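Long-range contacts in protein 1d10 (Caenorhabditis elegans, PDB 1T9F), which is of unknown function but is probably made with a signal peptide and folds as a beta-trefoil of MIR repeats, as in SDF2-like proteins: residues 125-133 / 166-176; 4-12 / 63-71. All coordinates share one frame; numbering follows the deposited sequence.

How the contacts relate
Along the chain contact 2 closes before contact 1 opens, yet their centres lie only about 15 Å apart and the two touch. Segments 4-12, 63-71 and 125-133 lead into strands 12-17, 74-79 and 131-136, all members of the six-stranded antiparallel barrel; contact 2 joins the first two lead-ins, and contact 1 joins the third to strand 172-175, the last strand of the chain. W126 bridges them through two probable hydrogen bonds, W126 O to V7 N (2.7 Å) and W126 N to I69 O (2.8 Å). The lead-ins of three successive MIR repeats thus probably gather at one end of the barrel, consistent with the pseudo-threefold plan of a beta-trefoil.

Contact 1. Residues 125-133 / 166-176; sequences EWLESEQFK and ITGGSAWKVAE
W172 O is gripped by F132 N at 2.8 Å and by a CA-H contact from Q131, whose CA lies 3.2 Å from the same W172 O. The return bond, W172 N to F132 O, is also 2.8 Å and straighter (164° at the hydrogen), which makes F132 and W172 an antiparallel hydrogen-bonded pair. Here strand 131-136 meets strand 172-175 in the barrel of the beta-trefoil. With CG between the backbone N and the carbonyl carbon (chi1 63°), the F132 ring lies against W172 CB, which sits over one face, 4.0 Å from the F132 centroid; W126 CZ2 stands over the opposite face near the rim. V174 CG2 packs obliquely against both rings, 3.3 Å from F132 CE1 and 3.5 Å from W126 CZ2. L13 and F15 of strand 12-17 extend this apolar cluster, touching V174 and W126. W172 turns its indole away, and its NE1 bonds to L143 O. An alanine in place of F132 is likely to leave V174 CG2 and W172 CB without the ring they pack on, and W126 freer to shift. Farther along, the aliphatic part of K133 crosses I166, K133 CE meeting I166 CD1 at 3.5 Å, and its bent end carries NZ to a weak bond with a malonate, probably from the crystallisation liquor. The contact therefore joins two kinds of chemistry: a reciprocal pair of backbone bonds fixes the register of the strands, and apolar contacts on both faces of F132 hold its ring in place.

Contact 2. Residues 4-12 / 63-71; sequences EDFVTCYSV and CNRGDAIKC
I69 reaches along the backbone of V7 and T8 from CB to its tip. I69 CB lies 3.8 Å from V7 O, which accepts from I69 N at 3.1 Å. I69 CG1 turns to the side of that backbone N (chi1 -64°), staying 3.7 Å from V7 O. I69 CD1, the tip, arrives 4.1 Å from T8 C and a little farther from V7 CG1; V7 and I69 both also pack on I55 of strand 53-57. Two residues past V7, C9 N bonds to D67 O at 2.7 Å. This pairing of lead-ins to strands 12-17 and 74-79 probably marks where the first two MIR repeats of the beta-trefoil adjoin, and two type II turns, T8 to S11 and N64 to D67, lie against each other here. G66 N gives C9 O a weak bond between them. Within the turns, T8 O takes both S11 N and S11 OG, and N64 N meets D67 OD2 from above the carboxylate plane. The C9-C63 disulfide ties the first turn to the residue just before the second, with a torsion of -87° about its S-S bond. Its C63 SG sits obliquely to the Y10 ring, 3.4 Å from Y10 CE2, a sulfur-aromatic contact. R65 N comes to the edge of that ring, buried without a polar partner. Past the ring, Y10 OH and C63 N share a water, which accepts from C63 N. At the far end A68 CB stands over the centre of the F6 ring, 3.7 Å from F6 CD1, while E4 O lies over the opposite face.

Contact 1. Residues 125-133 / 166-176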
loop_
_atom_site.group_PDB
_atom_site.type_symbol
_atom_site.label_atom_id
_atom_site.label_comp_id
_atom_site.label_asym_id
_atom_site.label_seq_id
_atom_site.Cartn_x
_atom_site.Cartn_y
_atom_site.Cartn_z
ATOM N N GLU A 125 10.085 15.307 2.798
ATOM C CA GLU A 125 8.706 15.749 2.854
ATOM C C GLU A 125 8.003 15.176 1.632
ATOM O O GLU A 125 8.166 15.664 0.512
ATOM C CB GLU A 125 8.615 17.278 2.877
ATOM C CG GLU A 125 7.601 17.775 3.895
ATOM C CD GLU A 125 7.759 19.244 4.234
ATOM O OE1 GLU A 125 7.084 19.694 5.182
ATOM O OE2 GLU A 125 8.548 19.946 3.562
ATOM N N TRP A 126 7.250 14.109 1.872
ATOM C CA TRP A 126 6.501 13.405 0.846
ATOM C C TRP A 126 5.702 14.370 -0.012
ATOM O O TRP A 126 4.727 14.953 0.452
ATOM C CB TRP A 126 5.564 12.403 1.521
ATOM C CG TRP A 126 4.959 11.384 0.615
ATOM C CD1 TRP A 126 5.149 11.255 -0.732
ATOM C CD2 TRP A 126 4.064 10.336 0.998
ATOM N NE1 TRP A 126 4.424 10.186 -1.210
ATOM C CE2 TRP A 126 3.748 9.604 -0.170
ATOM C CE3 TRP A 126 3.496 9.945 2.218
ATOM C CZ2 TRP A 126 2.889 8.501 -0.151
ATOM C CZ3 TRP A 126 2.640 8.848 2.234
ATOM C CH2 TRP A 126 2.345 8.140 1.055
ATOM N N LEU A 127 6.123 14.535 -1.265
ATOM C CA LEU A 127 5.447 15.430 -2.202
ATOM C C LEU A 127 4.512 14.611 -3.090
ATOM O O LEU A 127 4.862 13.521 -3.548
ATOM C CB LEU A 127 6.472 16.161 -3.075
ATOM C CG LEU A 127 7.602 16.930 -2.382
ATOM C CD1 LEU A 127 8.581 17.443 -3.431
ATOM C CD2 LEU A 127 7.035 18.082 -1.564
ATOM N N GLU A 128 3.322 15.143 -3.333
ATOM C CA GLU A 128 2.329 14.463 -4.149
ATOM C C GLU A 128 2.770 14.286 -5.601
ATOM O O GLU A 128 2.193 13.485 -6.338
ATOM C CB GLU A 128 1.017 15.245 -4.100
ATOM C CG GLU A 128 -0.148 14.564 -4.791
ATOM C CD GLU A 128 -1.472 15.215 -4.447
ATOM O OE1 GLU A 128 -1.727 15.411 -3.239
ATOM O OE2 GLU A 128 -2.254 15.520 -5.374
ATOM N N SER A 129 3.804 15.021 -5.998
ATOM C CA SER A 129 4.306 14.980 -7.371
ATOM C C SER A 129 5.497 14.054 -7.590
ATOM O O SER A 129 6.045 13.994 -8.691
ATOM C CB SER A 129 4.709 16.386 -7.803
ATOM O OG SER A 129 5.823 16.825 -7.042
ATOM N N GLU A 130 5.908 13.333 -6.560
ATOM C CA GLU A 130 7.058 12.467 -6.724
ATOM C C GLU A 130 6.708 10.994 -6.652
ATOM O O GLU A 130 5.646 10.614 -6.155
ATOM C CB GLU A 130 8.112 12.798 -5.668
ATOM C CG GLU A 130 7.811 12.243 -4.291
ATOM C CD GLU A 130 8.664 12.884 -3.215
ATOM O OE1 GLU A 130 8.294 13.981 -2.748
ATOM O OE2 GLU A 130 9.707 12.301 -2.846
ATOM N N GLN A 131 7.603 10.165 -7.174
ATOM C CA GLN A 131 7.390 8.737 -7.123
ATOM C C GLN A 131 7.996 8.330 -5.795
ATOM O O GLN A 131 8.804 9.067 -5.227
ATOM C CB GLN A 131 8.096 8.025 -8.276
ATOM C CG GLN A 131 7.658 8.499 -9.644
ATOM C CD GLN A 131 7.746 7.416 -10.697
ATOM O OE1 GLN A 131 8.615 6.550 -10.645
ATOM N NE2 GLN A 131 6.844 7.466 -11.670
ATOM N N PHE A 132 7.608 7.165 -5.298
ATOM C CA PHE A 132 8.116 6.701 -4.026
ATOM C C PHE A 132 7.982 5.197 -3.918
ATOM O O PHE A 132 7.340 4.556 -4.748
ATOM C CB PHE A 132 7.324 7.352 -2.881
ATOM C CG PHE A 132 5.851 6.993 -2.871
ATOM C CD1 PHE A 132 4.944 7.670 -3.686
ATOM C CD2 PHE A 132 5.379 5.956 -2.071
ATOM C CE1 PHE A 132 3.582 7.314 -3.704
ATOM C CE2 PHE A 132 4.026 5.595 -2.084
ATOM C CZ PHE A 132 3.129 6.272 -2.900
ATOM N N LYS A 133 8.614 4.636 -2.898
ATOM C CA LYS A 133 8.507 3.216 -2.636
ATOM C C LYS A 133 8.005 3.107 -1.203
ATOM O O LYS A 133 8.035 4.086 -0.445
ATOM C CB LYS A 133 9.865 2.524 -2.775
ATOM C CG LYS A 133 10.363 2.434 -4.204
ATOM C CD LYS A 133 11.758 1.854 -4.272
ATOM C CE LYS A 133 12.819 2.949 -4.287
ATOM N NZ LYS A 133 12.782 3.751 -5.547
ATOM N N ILE A 166 14.229 -4.134 -4.701
ATOM C CA ILE A 166 13.464 -3.186 -5.485
ATOM C C ILE A 166 13.356 -3.703 -6.914
ATOM O O ILE A 166 14.354 -4.090 -7.519
ATOM C CB ILE A 166 14.149 -1.808 -5.488
ATOM C CG1 ILE A 166 14.177 -1.247 -4.061
ATOM C CG2 ILE A 166 13.412 -0.858 -6.414
ATOM C CD1 ILE A 166 14.873 0.094 -3.928
ATOM N N THR A 167 12.143 -3.714 -7.453
ATOM C CA THR A 167 11.932 -4.190 -8.811
ATOM C C THR A 167 11.256 -3.133 -9.676
ATOM O O THR A 167 11.059 -1.989 -9.247
ATOM C CB THR A 167 11.071 -5.476 -8.824
ATOM O OG1 THR A 167 9.751 -5.184 -8.341
ATOM C CG2 THR A 167 11.698 -6.541 -7.940
ATOM N N GLY A 168 10.912 -3.524 -10.899
ATOM C CA GLY A 168 10.254 -2.611 -11.814
ATOM C C GLY A 168 8.798 -2.409 -11.431
ATOM O O GLY A 168 8.067 -1.676 -12.101
ATOM N N GLY A 169 8.374 -3.069 -10.359
ATOM C CA GLY A 169 7.001 -2.927 -9.900
ATOM C C GLY A 169 6.937 -2.265 -8.532
ATOM O O GLY A 169 5.865 -2.173 -7.934
ATOM N N SER A 170 8.082 -1.781 -8.049
ATOM C CA SER A 170 8.174 -1.147 -6.728
ATOM C C SER A 170 7.906 0.358 -6.676
ATOM O O SER A 170 7.717 0.918 -5.596
ATOM C CB SER A 170 9.555 -1.414 -6.122
ATOM O OG SER A 170 9.848 -2.803 -6.103
ATOM N N ALA A 171 7.887 1.020 -7.825
ATOM C CA ALA A 171 7.657 2.460 -7.844
ATOM C C ALA A 171 6.174 2.828 -7.843
ATOM O O ALA A 171 5.403 2.337 -8.664
ATOM C CB ALA A 171 8.343 3.075 -9.047
ATOM N N TRP A 172 5.781 3.694 -6.913
ATOM C CA TRP A 172 4.395 4.139 -6.818
ATOM C C TRP A 172 4.301 5.654 -6.911
ATOM O O TRP A 172 5.283 6.372 -6.695
ATOM C CB TRP A 172 3.762 3.685 -5.492
ATOM C CG TRP A 172 3.756 2.192 -5.310
ATOM C CD1 TRP A 172 4.761 1.425 -4.794
ATOM C CD2 TRP A 172 2.708 1.289 -5.680
ATOM N NE1 TRP A 172 4.405 0.093 -4.818
ATOM C CE2 TRP A 172 3.148 -0.016 -5.362
ATOM C CE3 TRP A 172 1.437 1.457 -6.255
ATOM C CZ2 TRP A 172 2.364 -1.150 -5.601
ATOM C CZ3 TRP A 172 0.657 0.323 -6.492
ATOM C CH2 TRP A 172 1.128 -0.963 -6.165
ATOM N N LYS A 173 3.096 6.120 -7.209
ATOM C CA LYS A 173 2.793 7.535 -7.343
ATOM C C LYS A 173 1.436 7.781 -6.688
ATOM O O LYS A 173 0.521 6.970 -6.823
ATOM C CB LYS A 173 2.736 7.902 -8.827
ATOM C CG LYS A 173 2.208 9.278 -9.117
ATOM C CD LYS A 173 1.967 9.459 -10.617
ATOM C CE LYS A 173 0.960 8.433 -11.132
ATOM N NZ LYS A 173 0.610 8.620 -12.565
ATOM N N VAL A 174 1.308 8.900 -5.982
ATOM C CA VAL A 174 0.068 9.241 -5.300
ATOM C C VAL A 174 -0.824 10.115 -6.173
ATOM O O VAL A 174 -0.342 10.828 -7.048
ATOM C CB VAL A 174 0.359 9.981 -3.968
ATOM C CG1 VAL A 174 -0.874 10.709 -3.483
ATOM C CG2 VAL A 174 0.808 8.985 -2.914
ATOM N N ALA A 175 -2.129 10.046 -5.936
ATOM C CA ALA A 175 -3.095 10.846 -6.681
ATOM C C ALA A 175 -4.315 11.077 -5.796
ATOM O O ALA A 175 -4.728 10.194 -5.037
ATOM C CB ALA A 175 -3.502 10.127 -7.968
ATOM N N GLU A 176 -4.892 12.269 -5.874
ATOM C CA GLU A 176 -6.062 12.547 -5.062
ATOM C C GLU A 176 -7.311 11.969 -5.698
ATOM O O GLU A 176 -7.739 12.414 -6.763
ATOM C CB GLU A 176 -6.252 14.049 -4.856
ATOM C CG GLU A 176 -7.554 14.372 -4.147
ATOM C CD GLU A 176 -7.366 15.288 -2.958
ATOM O OE1 GLU A 176 -7.186 16.508 -3.166
ATOM O OE2 GLU A 176 -7.391 14.780 -1.816
#

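Contact 2. Residues 4-12 / 63-71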
loop_
_atom_site.group_PDB
_atom_site.type_symbol
_atom_site.label_atom_id
_atom_site.label_comp_id
_atom_site.label_asym_id
_atom_site.label_seq_id
_atom_site.Cartn_x
_atom_site.Cartn_y
_atom_site.Cartn_z
ATOM N N GLU A 4 5.408 22.622 -1.755
ATOM C CA GLU A 4 4.562 22.467 -0.580
ATOM C C GLU A 4 3.277 21.708 -0.908
ATOM O O GLU A 4 2.246 21.897 -0.265
ATOM C CB GLU A 4 4.244 23.847 0.021
ATOM C CG GLU A 4 3.552 23.801 1.378
ATOM C CD GLU A 4 3.625 25.121 2.127
ATOM O OE1 GLU A 4 3.041 25.213 3.231
ATOM O OE2 GLU A 4 4.266 26.067 1.620
ATOM N N ASP A 5 3.348 20.847 -1.918
ATOM C CA ASP A 5 2.204 20.034 -2.317
ATOM C C ASP A 5 2.376 18.667 -1.659
ATOM O O ASP A 5 2.064 17.630 -2.247
ATOM C CB ASP A 5 2.155 19.881 -3.845
ATOM C CG ASP A 5 3.325 19.074 -4.403
ATOM O OD1 ASP A 5 3.386 18.895 -5.639
ATOM O OD2 ASP A 5 4.183 18.617 -3.616
ATOM N N PHE A 6 2.876 18.679 -0.428
ATOM C CA PHE A 6 3.130 17.452 0.314
ATOM C C PHE A 6 1.907 16.645 0.723
ATOM O O PHE A 6 0.804 17.167 0.847
ATOM C CB PHE A 6 3.977 17.753 1.554
ATOM C CG PHE A 6 3.496 18.930 2.349
ATOM C CD1 PHE A 6 2.248 18.916 2.959
ATOM C CD2 PHE A 6 4.298 20.056 2.491
ATOM C CE1 PHE A 6 1.802 20.013 3.704
ATOM C CE2 PHE A 6 3.863 21.155 3.232
ATOM C CZ PHE A 6 2.612 21.132 3.840
ATOM N N VAL A 7 2.133 15.351 0.923
ATOM C CA VAL A 7 1.093 14.421 1.335
ATOM C C VAL A 7 0.921 14.611 2.832
ATOM O O VAL A 7 1.906 14.684 3.567
ATOM C CB VAL A 7 1.520 12.971 1.045
ATOM C CG1 VAL A 7 0.421 12.018 1.450
ATOM C CG2 VAL A 7 1.849 12.817 -0.434
ATOM N N THR A 8 -0.326 14.682 3.286
ATOM C CA THR A 8 -0.602 14.920 4.697
ATOM C C THR A 8 -1.236 13.762 5.456
ATOM O O THR A 8 -1.874 12.882 4.876
ATOM C CB THR A 8 -1.497 16.160 4.860
ATOM O OG1 THR A 8 -2.781 15.900 4.280
ATOM C CG2 THR A 8 -0.869 17.361 4.156
ATOM N N CYS A 9 -1.070 13.788 6.770
ATOM C CA CYS A 9 -1.601 12.742 7.623
ATOM C C CYS A 9 -3.129 12.741 7.603
ATOM O O CYS A 9 -3.756 13.790 7.682
ATOM C CB CYS A 9 -1.076 12.939 9.039
ATOM S SG CYS A 9 -0.796 11.381 9.922
ATOM N N TYR A 10 -3.705 11.549 7.488
ATOM C CA TYR A 10 -5.150 11.336 7.413
ATOM C C TYR A 10 -5.757 11.743 6.076
ATOM O O TYR A 10 -6.979 11.766 5.922
ATOM C CB TYR A 10 -5.879 12.043 8.561
ATOM C CG TYR A 10 -5.585 11.415 9.900
ATOM C CD1 TYR A 10 -5.810 10.057 10.115
ATOM C CD2 TYR A 10 -5.045 12.166 10.938
ATOM C CE1 TYR A 10 -5.497 9.462 11.332
ATOM C CE2 TYR A 10 -4.729 11.586 12.154
ATOM C CZ TYR A 10 -4.957 10.235 12.348
ATOM O OH TYR A 10 -4.640 9.668 13.557
ATOM N N SER A 11 -4.914 12.077 5.108
ATOM C CA SER A 11 -5.434 12.426 3.794
ATOM C C SER A 11 -5.896 11.101 3.180
ATOM O O SER A 11 -5.445 10.033 3.594
ATOM C CB SER A 11 -4.340 13.071 2.937
ATOM O OG SER A 11 -3.216 12.219 2.821
ATOM N N VAL A 12 -6.810 11.166 2.218
ATOM C CA VAL A 12 -7.316 9.967 1.556
ATOM C C VAL A 12 -6.928 10.073 0.097
ATOM O O VAL A 12 -7.207 11.085 -0.544
ATOM C CB VAL A 12 -8.852 9.865 1.631
ATOM C CG1 VAL A 12 -9.327 8.660 0.846
ATOM C CG2 VAL A 12 -9.296 9.747 3.069
ATOM N N CYS A 63 -0.254 11.889 14.883
ATOM C CA CYS A 63 -0.128 13.020 13.984
ATOM C C CYS A 63 -1.410 13.830 13.979
ATOM O O CYS A 63 -2.425 13.407 14.522
ATOM C CB CYS A 63 0.137 12.529 12.567
ATOM S SG CYS A 63 -1.368 11.838 11.811
ATOM N N ASN A 64 -1.357 14.993 13.347
ATOM C CA ASN A 64 -2.515 15.866 13.234
ATOM C C ASN A 64 -2.915 15.964 11.768
ATOM O O ASN A 64 -2.064 16.147 10.896
ATOM C CB ASN A 64 -2.174 17.256 13.766
ATOM C CG ASN A 64 -1.957 17.266 15.263
ATOM O OD1 ASN A 64 -1.157 18.041 15.778
ATOM N ND2 ASN A 64 -2.682 16.412 15.972
ATOM N N ARG A 65 -4.207 15.829 11.491
ATOM C CA ARG A 65 -4.685 15.926 10.120
ATOM C C ARG A 65 -4.052 17.167 9.508
ATOM O O ARG A 65 -4.057 18.237 10.118
ATOM C CB ARG A 65 -6.214 16.040 10.092
ATOM C CG ARG A 65 -6.871 16.065 11.467
ATOM C CD ARG A 65 -6.523 17.345 12.230
ATOM N NE ARG A 65 -6.774 17.226 13.666
ATOM C CZ ARG A 65 -6.508 18.181 14.551
ATOM N NH1 ARG A 65 -5.984 19.333 14.148
ATOM N NH2 ARG A 65 -6.754 17.983 15.840
ATOM N N GLY A 66 -3.492 17.026 8.313
ATOM C CA GLY A 66 -2.859 18.163 7.674
ATOM C C GLY A 66 -1.352 18.167 7.860
ATOM O O GLY A 66 -0.637 18.899 7.171
ATOM N N ASP A 67 -0.860 17.357 8.792
ATOM C CA ASP A 67 0.577 17.276 9.036
ATOM C C ASP A 67 1.282 16.673 7.830
ATOM O O ASP A 67 0.823 15.688 7.262
ATOM C CB ASP A 67 0.880 16.417 10.269
ATOM C CG ASP A 67 0.602 17.142 11.568
ATOM O OD1 ASP A 67 0.280 18.348 11.512
ATOM O OD2 ASP A 67 0.714 16.509 12.640
ATOM N N ALA A 68 2.397 17.276 7.441
ATOM C CA ALA A 68 3.164 16.774 6.318
ATOM C C ALA A 68 3.841 15.493 6.762
ATOM O O ALA A 68 4.156 15.323 7.938
ATOM C CB ALA A 68 4.210 17.798 5.898
ATOM N N ILE A 69 4.041 14.574 5.827
ATOM C CA ILE A 69 4.716 13.328 6.150
ATOM C C ILE A 69 6.134 13.469 5.627
ATOM O O ILE A 69 6.342 13.800 4.457
ATOM C CB ILE A 69 4.039 12.124 5.482
ATOM C CG1 ILE A 69 2.618 11.969 6.034
ATOM C CG2 ILE A 69 4.858 10.855 5.738
ATOM C CD1 ILE A 69 1.805 10.945 5.311
ATOM N N LYS A 70 7.106 13.236 6.499
ATOM C CA LYS A 70 8.500 13.355 6.111
ATOM C C LYS A 70 8.982 12.036 5.530
ATOM O O LYS A 70 8.527 10.973 5.952
ATOM C CB LYS A 70 9.350 13.736 7.331
ATOM C CG LYS A 70 8.981 15.081 7.980
ATOM C CD LYS A 70 7.653 15.001 8.731
ATOM C CE LYS A 70 7.266 16.338 9.351
ATOM N NZ LYS A 70 5.991 16.252 10.123
ATOM N N CYS A 71 9.893 12.099 4.559
ATOM C CA CYS A 71 10.430 10.883 3.951
ATOM C C CYS A 71 11.230 10.142 5.009
ATOM O O CYS A 71 11.925 10.756 5.815
ATOM C CB CYS A 71 11.309 11.217 2.730
ATOM S SG CYS A 71 10.394 12.203 1.499
HETATM O O HOH W 1 -3.013 11.061 15.522
#